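PDB 6NQ4: HAD superfamily hydrolase from Brucella suis biovar 1, which probably acts as a phosphatase, hydrolysing phosphate esters as many members of the haloacid dehalogenase-like superfamily do. Local coordinates for residues Leu29-Val43 with Leu61-Thr75. Sequence-based numbering, arbitrary orientation.
Sequences LDDLTDRYDAIFCDV and LQRARAKGVTIILVT. With NA (sodium ion), chain H; PO4 (phosphate ion), chain G.
Ile39 and Ile72 join through the backbone, Ile72 N giving its hydrogen to Ile39 O at 2.9 Å, in the middle of a parallel ladder between strands 38-41 and 70-75. With helix 55-66 these strands make a beta-alpha-beta unit of the Rossmann-like HAD core. In the ladder Ile39 N turns to Thr70 O and Cys41 N to Ile72 O, while Asp37 O and Cys41 O receive Thr70 N and Val74 N. Beta-branched residues suit such strands: Ile39 CD1 lies 3.7 Å from Ile71 CD1 on the face that also meets Ala64 of the helix, whose small methyl lets the layers come close. On the other face Phe40 lies beside Ile72 and packs with it against helix 218-232.

The helix ends in a Schellman motif, where Gly68 readily adopts positive phi and Ala64 O takes Lys67 N and Val69 N from opposite faces of its plane. Nearby, Arg63 grips Asp30 side-on, the two flat groups nearly coplanar: NE reaches the syn lone pair of OD2 at 2.8 Å, and NH2 meets OD1 at 2.9 Å. A bend at chi3 (-54°) turns the guanidinium edge to the carboxylate, and NH2 also pairs with the C-terminal carboxylate of Val304. Lys67 NZ, only distantly paired with Asp30, donates to a water held by Asp30 O and Asp34 OD1.

Beyond the ladder, Asp42 OD2 binds the sodium ion with Trp44 O and Asp246, while OD1 pairs with Lys215; this position is consistent with the family's nucleophilic aspartate. At the end of the neighbouring strand, Thr75 OG1 donates to phosphate O2 at 2.7 Å.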
ATOM      1  N   LEU A  29       5.906 -16.248 -13.604  1.00 28.61           N
ATOM      2  CA  LEU A  29       6.802 -15.927 -12.494  1.00 26.87           C
ATOM      3  C   LEU A  29       7.899 -16.977 -12.333  1.00 28.24           C
ATOM      4  O   LEU A  29       9.038 -16.646 -11.964  1.00 27.85           O
ATOM      5  CB  LEU A  29       5.978 -15.792 -11.214  1.00 25.33           C
ATOM      6  CG  LEU A  29       6.771 -15.514  -9.940  1.00 24.18           C
ATOM      7  CD1 LEU A  29       7.540 -14.195 -10.046  1.00 25.45           C
ATOM      8  CD2 LEU A  29       5.847 -15.500  -8.742  1.00 23.97           C
ATOM      9  N   ASP A  30       7.584 -18.239 -12.620  1.00 29.77           N
ATOM     10  CA  ASP A  30       8.548 -19.325 -12.467  1.00 32.42           C
ATOM     11  C   ASP A  30       9.800 -19.126 -13.310  1.00 33.57           C
ATOM     12  O   ASP A  30      10.837 -19.724 -13.007  1.00 33.67           O
ATOM     13  CB  ASP A  30       7.909 -20.648 -12.891  1.00 34.97           C
ATOM     14  CG  ASP A  30       6.549 -20.873 -12.273  1.00 39.25           C
ATOM     15  OD1 ASP A  30       5.733 -19.922 -12.239  1.00 40.54           O
ATOM     16  OD2 ASP A  30       6.290 -22.016 -11.842  1.00 39.73           O
ATOM     17  N   ASP A  31       9.728 -18.324 -14.369  1.00 32.46           N
ATOM     18  CA  ASP A  31      10.907 -18.096 -15.195  1.00 32.40           C
ATOM     19  C   ASP A  31      11.900 -17.133 -14.559  1.00 31.15           C
ATOM     20  O   ASP A  31      12.994 -16.940 -15.108  1.00 31.83           O
ATOM     21  CB  ASP A  31      10.476 -17.584 -16.563  1.00 34.79           C
ATOM     22  CG  ASP A  31       9.620 -18.594 -17.316  1.00 39.06           C
ATOM     23  OD1 ASP A  31       9.893 -19.814 -17.220  1.00 39.84           O
ATOM     24  OD2 ASP A  31       8.667 -18.168 -17.996  1.00 40.72           O
ATOM     25  N   LEU A  32      11.550 -16.541 -13.416  1.00 28.69           N
ATOM     26  CA  LEU A  32      12.396 -15.574 -12.726  1.00 28.15           C
ATOM     27  C   LEU A  32      12.881 -16.042 -11.365  1.00 27.99           C
ATOM     28  O   LEU A  32      13.891 -15.522 -10.878  1.00 29.62           O
ATOM     29  CB  LEU A  32      11.633 -14.255 -12.515  1.00 29.76           C
ATOM     30  CG  LEU A  32      11.142 -13.494 -13.752  1.00 32.51           C
ATOM     31  CD1 LEU A  32      10.379 -12.240 -13.339  1.00 34.09           C
ATOM     32  CD2 LEU A  32      12.324 -13.130 -14.637  1.00 34.19           C
ATOM     33  N   THR A  33      12.185 -16.990 -10.735  1.00 27.69           N
ATOM     34  CA  THR A  33      12.390 -17.249  -9.316  1.00 27.94           C
ATOM     35  C   THR A  33      13.691 -17.976  -9.001  1.00 27.81           C
ATOM     36  O   THR A  33      14.089 -17.983  -7.831  1.00 27.96           O
ATOM     37  CB  THR A  33      11.176 -17.955  -8.692  1.00 28.89           C
ATOM     38  OG1 THR A  33      10.813 -19.095  -9.477  1.00 30.08           O
ATOM     39  CG2 THR A  33       9.980 -17.006  -8.585  1.00 29.10           C
ATOM     40  N   ASP A  34      14.367 -18.571  -9.992  1.00 29.02           N
ATOM     41  CA  ASP A  34      15.654 -19.204  -9.712  1.00 30.72           C
ATOM     42  C   ASP A  34      16.695 -18.194  -9.256  1.00 31.85           C
ATOM     43  O   ASP A  34      17.707 -18.588  -8.663  1.00 35.11           O
ATOM     44  CB  ASP A  34      16.203 -19.951 -10.936  1.00 32.64           C
ATOM     45  CG  ASP A  34      15.591 -21.336 -11.113  1.00 34.77           C
ATOM     46  OD1 ASP A  34      14.680 -21.703 -10.350  1.00 36.02           O
ATOM     47  OD2 ASP A  34      16.041 -22.074 -12.021  1.00 34.24           O
ATOM     48  N   ARG A  35      16.481 -16.906  -9.524  1.00 30.80           N
ATOM     49  CA  ARG A  35      17.458 -15.878  -9.195  1.00 31.77           C
ATOM     50  C   ARG A  35      17.124 -15.101  -7.928  1.00 29.32           C
ATOM     51  O   ARG A  35      17.899 -14.217  -7.544  1.00 30.68           O
ATOM     52  CB  ARG A  35      17.637 -14.915 -10.374  1.00 34.42           C
ATOM     53  N   TYR A  36      16.006 -15.409  -7.258  1.00 27.55           N
ATOM     54  CA  TYR A  36      15.573 -14.663  -6.079  1.00 26.44           C
ATOM     55  C   TYR A  36      15.281 -15.586  -4.898  1.00 26.61           C
ATOM     56  O   TYR A  36      14.811 -16.717  -5.063  1.00 28.81           O
ATOM     57  CB  TYR A  36      14.332 -13.792  -6.392  1.00 25.67           C
ATOM     58  CG  TYR A  36      14.605 -12.822  -7.515  1.00 25.68           C
ATOM     59  CD1 TYR A  36      15.327 -11.660  -7.291  1.00 25.83           C
ATOM     60  CD2 TYR A  36      14.173 -13.091  -8.810  1.00 26.47           C
ATOM     61  CE1 TYR A  36      15.602 -10.785  -8.314  1.00 26.48           C
ATOM     62  CE2 TYR A  36      14.452 -12.218  -9.851  1.00 26.70           C
ATOM     63  CZ  TYR A  36      15.171 -11.067  -9.595  1.00 27.10           C
ATOM     64  OH  TYR A  36      15.447 -10.192 -10.615  1.00 28.26           O
ATOM     65  N   ASP A  37      15.570 -15.086  -3.694  1.00 25.98           N
ATOM     66  CA  ASP A  37      15.212 -15.776  -2.462  1.00 25.08           C
ATOM     67  C   ASP A  37      13.939 -15.236  -1.834  1.00 23.51           C
ATOM     68  O   ASP A  37      13.357 -15.902  -0.970  1.00 24.02           O
ATOM     69  CB  ASP A  37      16.352 -15.692  -1.442  1.00 27.31           C
ATOM     70  CG  ASP A  37      17.620 -16.380  -1.925  1.00 31.55           C
ATOM     71  OD1 ASP A  37      17.520 -17.425  -2.601  1.00 33.77           O
ATOM     72  OD2 ASP A  37      18.722 -15.874  -1.630  1.00 34.80           O
ATOM     73  N   ALA A  38      13.482 -14.062  -2.252  1.00 20.19           N
ATOM     74  CA  ALA A  38      12.276 -13.499  -1.681  1.00 19.73           C
ATOM     75  C   ALA A  38      11.596 -12.611  -2.704  1.00 19.21           C
ATOM     76  O   ALA A  38      12.223 -12.127  -3.654  1.00 20.35           O
ATOM     77  CB  ALA A  38      12.573 -12.681  -0.432  1.00 21.58           C
ATOM     78  N   ILE A  39      10.303 -12.391  -2.474  1.00 18.28           N
ATOM     79  CA  ILE A  39       9.475 -11.540  -3.311  1.00 17.40           C
ATOM     80  C   ILE A  39       8.718 -10.588  -2.401  1.00 17.54           C
ATOM     81  O   ILE A  39       8.209 -11.003  -1.354  1.00 17.27           O
ATOM     82  CB  ILE A  39       8.482 -12.411  -4.109  1.00 17.74           C
ATOM     83  CG1 ILE A  39       9.201 -13.116  -5.258  1.00 20.12           C
ATOM     84  CG2 ILE A  39       7.292 -11.580  -4.610  1.00 20.02           C
ATOM     85  CD1 ILE A  39       8.340 -14.169  -5.952  1.00 21.48           C
ATOM     86  N   PHE A  40       8.663  -9.307  -2.786  1.00 16.84           N
ATOM     87  CA  PHE A  40       7.749  -8.329  -2.188  1.00 16.11           C
ATOM     88  C   PHE A  40       6.649  -8.108  -3.222  1.00 17.14           C
ATOM     89  O   PHE A  40       6.895  -7.493  -4.266  1.00 18.04           O
ATOM     90  CB  PHE A  40       8.449  -6.992  -1.904  1.00 16.43           C
ATOM     91  CG  PHE A  40       9.520  -7.021  -0.820  1.00 16.27           C
ATOM     92  CD1 PHE A  40       9.775  -8.149  -0.051  1.00 17.19           C
ATOM     93  CD2 PHE A  40      10.280  -5.878  -0.592  1.00 16.57           C
ATOM     94  CE1 PHE A  40      10.783  -8.130   0.935  1.00 18.31           C
ATOM     95  CE2 PHE A  40      11.269  -5.847   0.379  1.00 18.39           C
ATOM     96  CZ  PHE A  40      11.523  -6.973   1.145  1.00 18.49           C
ATOM     97  N   CYS A  41       5.446  -8.616  -2.954  1.00 17.11           N
ATOM     98  CA  CYS A  41       4.377  -8.621  -3.949  1.00 15.90           C
ATOM     99  C   CYS A  41       3.226  -7.710  -3.538  1.00 15.24           C
ATOM    100  O   CYS A  41       2.700  -7.827  -2.432  1.00 15.97           O
ATOM    101  CB  CYS A  41       3.871 -10.047  -4.199  1.00 17.19           C
ATOM    102  SG  CYS A  41       2.718 -10.186  -5.604  1.00 19.08           S
ATOM    103  N   ASP A  42       2.800  -6.867  -4.473  1.00 16.50           N
ATOM    104  CA  ASP A  42       1.620  -6.022  -4.344  1.00 17.33           C
ATOM    105  C   ASP A  42       0.360  -6.874  -4.148  1.00 16.67           C
ATOM    106  O   ASP A  42       0.296  -8.034  -4.567  1.00 17.53           O
ATOM    107  CB  ASP A  42       1.531  -5.294  -5.692  1.00 21.52           C
ATOM    108  CG  ASP A  42       0.592  -4.152  -5.704  1.00 23.21           C
ATOM    109  OD1 ASP A  42       0.256  -3.648  -4.621  1.00 22.55           O
ATOM    110  OD2 ASP A  42       0.218  -3.747  -6.832  1.00 24.05           O
ATOM    111  N   VAL A  43      -0.661  -6.285  -3.519  1.00 16.95           N
ATOM    112  CA  VAL A  43      -1.924  -6.988  -3.271  1.00 15.88           C
ATOM    113  C   VAL A  43      -3.050  -6.517  -4.207  1.00 16.73           C
ATOM    114  O   VAL A  43      -3.460  -7.255  -5.116  1.00 18.00           O
ATOM    115  CB  VAL A  43      -2.331  -6.933  -1.780  1.00 15.74           C
ATOM    116  CG1 VAL A  43      -3.701  -7.606  -1.566  1.00 18.01           C
ATOM    117  CG2 VAL A  43      -1.254  -7.618  -0.888  1.00 17.56           C
ATOM    118  N   LEU A  61       2.234 -17.658  -6.757  1.00 19.45           N
ATOM    119  CA  LEU A  61       2.866 -17.459  -5.456  1.00 18.56           C
ATOM    120  C   LEU A  61       3.052 -18.785  -4.717  1.00 19.82           C
ATOM    121  O   LEU A  61       4.098 -19.011  -4.098  1.00 20.93           O
ATOM    122  CB  LEU A  61       2.059 -16.445  -4.639  1.00 17.76           C
ATOM    123  CG  LEU A  61       2.007 -15.042  -5.253  1.00 17.73           C
ATOM    124  CD1 LEU A  61       1.049 -14.189  -4.469  1.00 18.83           C
ATOM    125  CD2 LEU A  61       3.388 -14.368  -5.318  1.00 19.24           C
ATOM    126  N   GLN A  62       2.045 -19.666  -4.752  1.00 20.51           N
ATOM    127  CA  GLN A  62       2.202 -20.985  -4.136  1.00 20.78           C
ATOM    128  C   GLN A  62       3.389 -21.737  -4.722  1.00 22.73           C
ATOM    129  O   GLN A  62       4.165 -22.361  -3.984  1.00 22.86           O
ATOM    130  CB  GLN A  62       0.923 -21.811  -4.303  1.00 21.81           C
ATOM    131  CG  GLN A  62      -0.263 -21.314  -3.495  1.00 21.47           C
ATOM    132  CD  GLN A  62      -1.534 -22.036  -3.904  1.00 23.05           C
ATOM    133  OE1 GLN A  62      -1.760 -22.279  -5.092  1.00 24.39           O
ATOM    134  NE2 GLN A  62      -2.355 -22.404  -2.929  1.00 24.34           N
ATOM    135  N   ARG A  63       3.531 -21.714  -6.051  1.00 22.93           N
ATOM    136  CA  ARG A  63       4.623 -22.446  -6.680  1.00 24.21           C
ATOM    137  C   ARG A  63       5.972 -21.880  -6.263  1.00 25.25           C
ATOM    138  O   ARG A  63       6.923 -22.634  -6.022  1.00 26.03           O
ATOM    139  CB  ARG A  63       4.469 -22.426  -8.201  1.00 25.96           C
ATOM    140  CG  ARG A  63       3.287 -23.253  -8.740  1.00 26.83           C
ATOM    141  CD  ARG A  63       3.426 -23.575 -10.234  1.00 28.25           C
ATOM    142  NE  ARG A  63       3.626 -22.369 -11.032  1.00 29.58           N
ATOM    143  CZ  ARG A  63       2.647 -21.545 -11.401  1.00 31.31           C
ATOM    144  NH1 ARG A  63       1.392 -21.807 -11.057  1.00 29.26           N
ATOM    145  NH2 ARG A  63       2.922 -20.459 -12.114  1.00 31.43           N
ATOM    146  N   ALA A  64       6.065 -20.555  -6.151  1.00 24.04           N
ATOM    147  CA  ALA A  64       7.311 -19.948  -5.694  1.00 24.44           C
ATOM    148  C   ALA A  64       7.650 -20.379  -4.270  1.00 23.58           C
ATOM    149  O   ALA A  64       8.805 -20.714  -3.977  1.00 23.75           O
ATOM    150  CB  ALA A  64       7.244 -18.426  -5.822  1.00 24.38           C
ATOM    151  N   ARG A  65       6.663 -20.383  -3.369  1.00 22.43           N
ATOM    152  CA  ARG A  65       6.935 -20.810  -1.995  1.00 23.26           C
ATOM    153  C   ARG A  65       7.339 -22.276  -1.945  1.00 25.13           C
ATOM    154  O   ARG A  65       8.156 -22.676  -1.106  1.00 25.56           O
ATOM    155  CB  ARG A  65       5.706 -20.587  -1.121  1.00 24.19           C
ATOM    156  CG  ARG A  65       5.371 -19.147  -0.909  1.00 23.17           C
ATOM    157  CD  ARG A  65       4.328 -18.974   0.189  1.00 23.64           C
ATOM    158  NE  ARG A  65       4.888 -19.193   1.526  1.00 23.79           N
ATOM    159  CZ  ARG A  65       4.493 -20.129   2.390  1.00 25.75           C
ATOM    160  NH1 ARG A  65       3.535 -20.987   2.069  1.00 27.73           N
ATOM    161  NH2 ARG A  65       5.065 -20.208   3.586  1.00 26.96           N
ATOM    162  N   ALA A  66       6.770 -23.098  -2.829  1.00 26.23           N
ATOM    163  CA  ALA A  66       7.134 -24.508  -2.861  1.00 28.25           C
ATOM    164  C   ALA A  66       8.576 -24.711  -3.292  1.00 28.03           C
ATOM    165  O   ALA A  66       9.148 -25.774  -3.021  1.00 29.98           O
ATOM    166  CB  ALA A  66       6.194 -25.278  -3.792  1.00 29.06           C
ATOM    167  N   LYS A  67       9.176 -23.718  -3.950  1.00 27.58           N
ATOM    168  CA  LYS A  67      10.578 -23.761  -4.341  1.00 29.18           C
ATOM    169  C   LYS A  67      11.459 -22.931  -3.408  1.00 27.48           C
ATOM    170  O   LYS A  67      12.575 -22.559  -3.782  1.00 28.16           O
ATOM    171  CB  LYS A  67      10.743 -23.336  -5.802  1.00 31.90           C
ATOM    172  CG  LYS A  67       9.952 -24.193  -6.800  1.00 35.76           C
ATOM    173  CD  LYS A  67      10.325 -23.854  -8.243  1.00 40.50           C
ATOM    174  CE  LYS A  67       9.184 -23.160  -8.973  1.00 44.09           C
ATOM    175  NZ  LYS A  67       9.593 -22.649 -10.319  1.00 45.84           N
ATOM    176  N   GLY A  68      10.969 -22.625  -2.207  1.00 25.39           N
ATOM    177  CA  GLY A  68      11.767 -21.993  -1.173  1.00 24.95           C
ATOM    178  C   GLY A  68      11.870 -20.486  -1.242  1.00 23.26           C
ATOM    179  O   GLY A  68      12.748 -19.913  -0.585  1.00 26.68           O
ATOM    180  N   VAL A  69      11.028 -19.825  -2.029  1.00 23.32           N
ATOM    181  CA  VAL A  69      11.045 -18.371  -2.121  1.00 22.27           C
ATOM    182  C   VAL A  69      10.105 -17.816  -1.054  1.00 20.97           C
ATOM    183  O   VAL A  69       8.943 -18.223  -0.964  1.00 22.23           O
ATOM    184  CB  VAL A  69      10.632 -17.910  -3.531  1.00 22.09           C
ATOM    185  CG1 VAL A  69      10.635 -16.380  -3.629  1.00 22.30           C
ATOM    186  CG2 VAL A  69      11.556 -18.506  -4.585  1.00 23.11           C
ATOM    187  N   THR A  70      10.607 -16.899  -0.228  1.00 19.76           N
ATOM    188  CA  THR A  70       9.770 -16.267   0.792  1.00 18.81           C
ATOM    189  C   THR A  70       8.916 -15.174   0.150  1.00 17.97           C
ATOM    190  O   THR A  70       9.429 -14.356  -0.619  1.00 19.88           O
ATOM    191  CB  THR A  70      10.648 -15.673   1.898  1.00 20.13           C
ATOM    192  OG1 THR A  70      11.450 -16.715   2.457  1.00 21.24           O
ATOM    193  CG2 THR A  70       9.808 -15.061   3.017  1.00 20.19           C
ATOM    194  N   ILE A  71       7.616 -15.150   0.468  1.00 17.35           N
ATOM    195  CA  ILE A  71       6.680 -14.186  -0.116  1.00 18.19           C
ATOM    196  C   ILE A  71       6.214 -13.227   0.973  1.00 17.40           C
ATOM    197  O   ILE A  71       5.540 -13.635   1.927  1.00 17.22           O
ATOM    198  CB  ILE A  71       5.449 -14.874  -0.730  1.00 19.31           C
ATOM    199  CG1 ILE A  71       5.837 -15.909  -1.789  1.00 22.16           C
ATOM    200  CG2 ILE A  71       4.501 -13.827  -1.325  1.00 20.71           C
ATOM    201  CD1 ILE A  71       6.649 -15.381  -2.922  1.00 23.50           C
ATOM    202  N   ILE A  72       6.526 -11.947   0.810  1.00 16.61           N
ATOM    203  CA  ILE A  72       5.945 -10.898   1.635  1.00 15.36           C
ATOM    204  C   ILE A  72       4.962 -10.151   0.756  1.00 14.84           C
ATOM    205  O   ILE A  72       5.360  -9.573  -0.259  1.00 16.77           O
ATOM    206  CB  ILE A  72       7.007  -9.920   2.168  1.00 17.30           C
ATOM    207  CG1 ILE A  72       8.223 -10.655   2.744  1.00 19.12           C
ATOM    208  CG2 ILE A  72       6.371  -8.950   3.184  1.00 17.92           C
ATOM    209  CD1 ILE A  72       7.966 -11.541   3.952  1.00 18.56           C
ATOM    210  N   LEU A  73       3.694 -10.117   1.154  1.00 14.58           N
ATOM    211  CA  LEU A  73       2.748  -9.253   0.461  1.00 14.75           C
ATOM    212  C   LEU A  73       2.883  -7.856   1.053  1.00 14.95           C
ATOM    213  O   LEU A  73       2.808  -7.687   2.275  1.00 17.87           O
ATOM    214  CB  LEU A  73       1.326  -9.779   0.613  1.00 16.22           C
ATOM    215  CG  LEU A  73       1.113 -11.193   0.062  1.00 16.53           C
ATOM    216  CD1 LEU A  73      -0.352 -11.596   0.217  1.00 19.57           C
ATOM    217  CD2 LEU A  73       1.547 -11.259  -1.390  1.00 19.59           C
ATOM    218  N   VAL A  74       3.153  -6.864   0.211  1.00 14.94           N
ATOM    219  CA  VAL A  74       3.438  -5.506   0.653  1.00 15.00           C
ATOM    220  C   VAL A  74       2.388  -4.612   0.004  1.00 14.26           C
ATOM    221  O   VAL A  74       2.352  -4.481  -1.229  1.00 16.97           O
ATOM    222  CB  VAL A  74       4.860  -5.076   0.258  1.00 15.74           C
ATOM    223  CG1 VAL A  74       5.154  -3.652   0.737  1.00 17.97           C
ATOM    224  CG2 VAL A  74       5.910  -6.071   0.814  1.00 18.20           C
ATOM    225  N   THR A  75       1.520  -4.019   0.816  1.00 13.48           N
ATOM    226  CA  THR A  75       0.353  -3.315   0.315  1.00 13.57           C
ATOM    227  C   THR A  75       0.215  -1.959   0.983  1.00 13.55           C
ATOM    228  O   THR A  75       0.536  -1.794   2.157  1.00 14.23           O
ATOM    229  CB  THR A  75      -0.936  -4.148   0.578  1.00 15.58           C
ATOM    230  OG1 THR A  75      -2.095  -3.385   0.223  1.00 15.64           O
ATOM    231  CG2 THR A  75      -1.063  -4.556   2.040  1.00 17.58           C
TER
HETATM  232 NA    NA H 306      -1.738  -2.305  -7.014  1.00 20.09          NA
HETATM  233  P   PO4 G 305      -1.757  -1.961  -3.054  0.85 18.16           P
HETATM  234  O1  PO4 G 305      -1.703  -2.082  -4.577  0.85 19.60           O
HETATM  235  O2  PO4 G 305      -2.151  -3.287  -2.430  0.85 16.10           O
HETATM  236  O3  PO4 G 305      -2.919  -0.958  -2.919  0.85 21.39           O
HETATM  237  O4  PO4 G 305      -0.488  -1.346  -2.517  0.85 17.76           O
HETATM  238  O   HOH W   1      11.996 -22.410 -12.020  1.00 55.47           O
HETATM  239  O   HOH W   2       8.369 -20.182  -9.082  1.00 31.52           O
HETATM  240  O   HOH W   3      -0.092  -0.452  -6.754  1.00 21.38           O
HETATM  241  O   HOH W   4      -3.784  -0.918  -6.867  1.00 23.53           O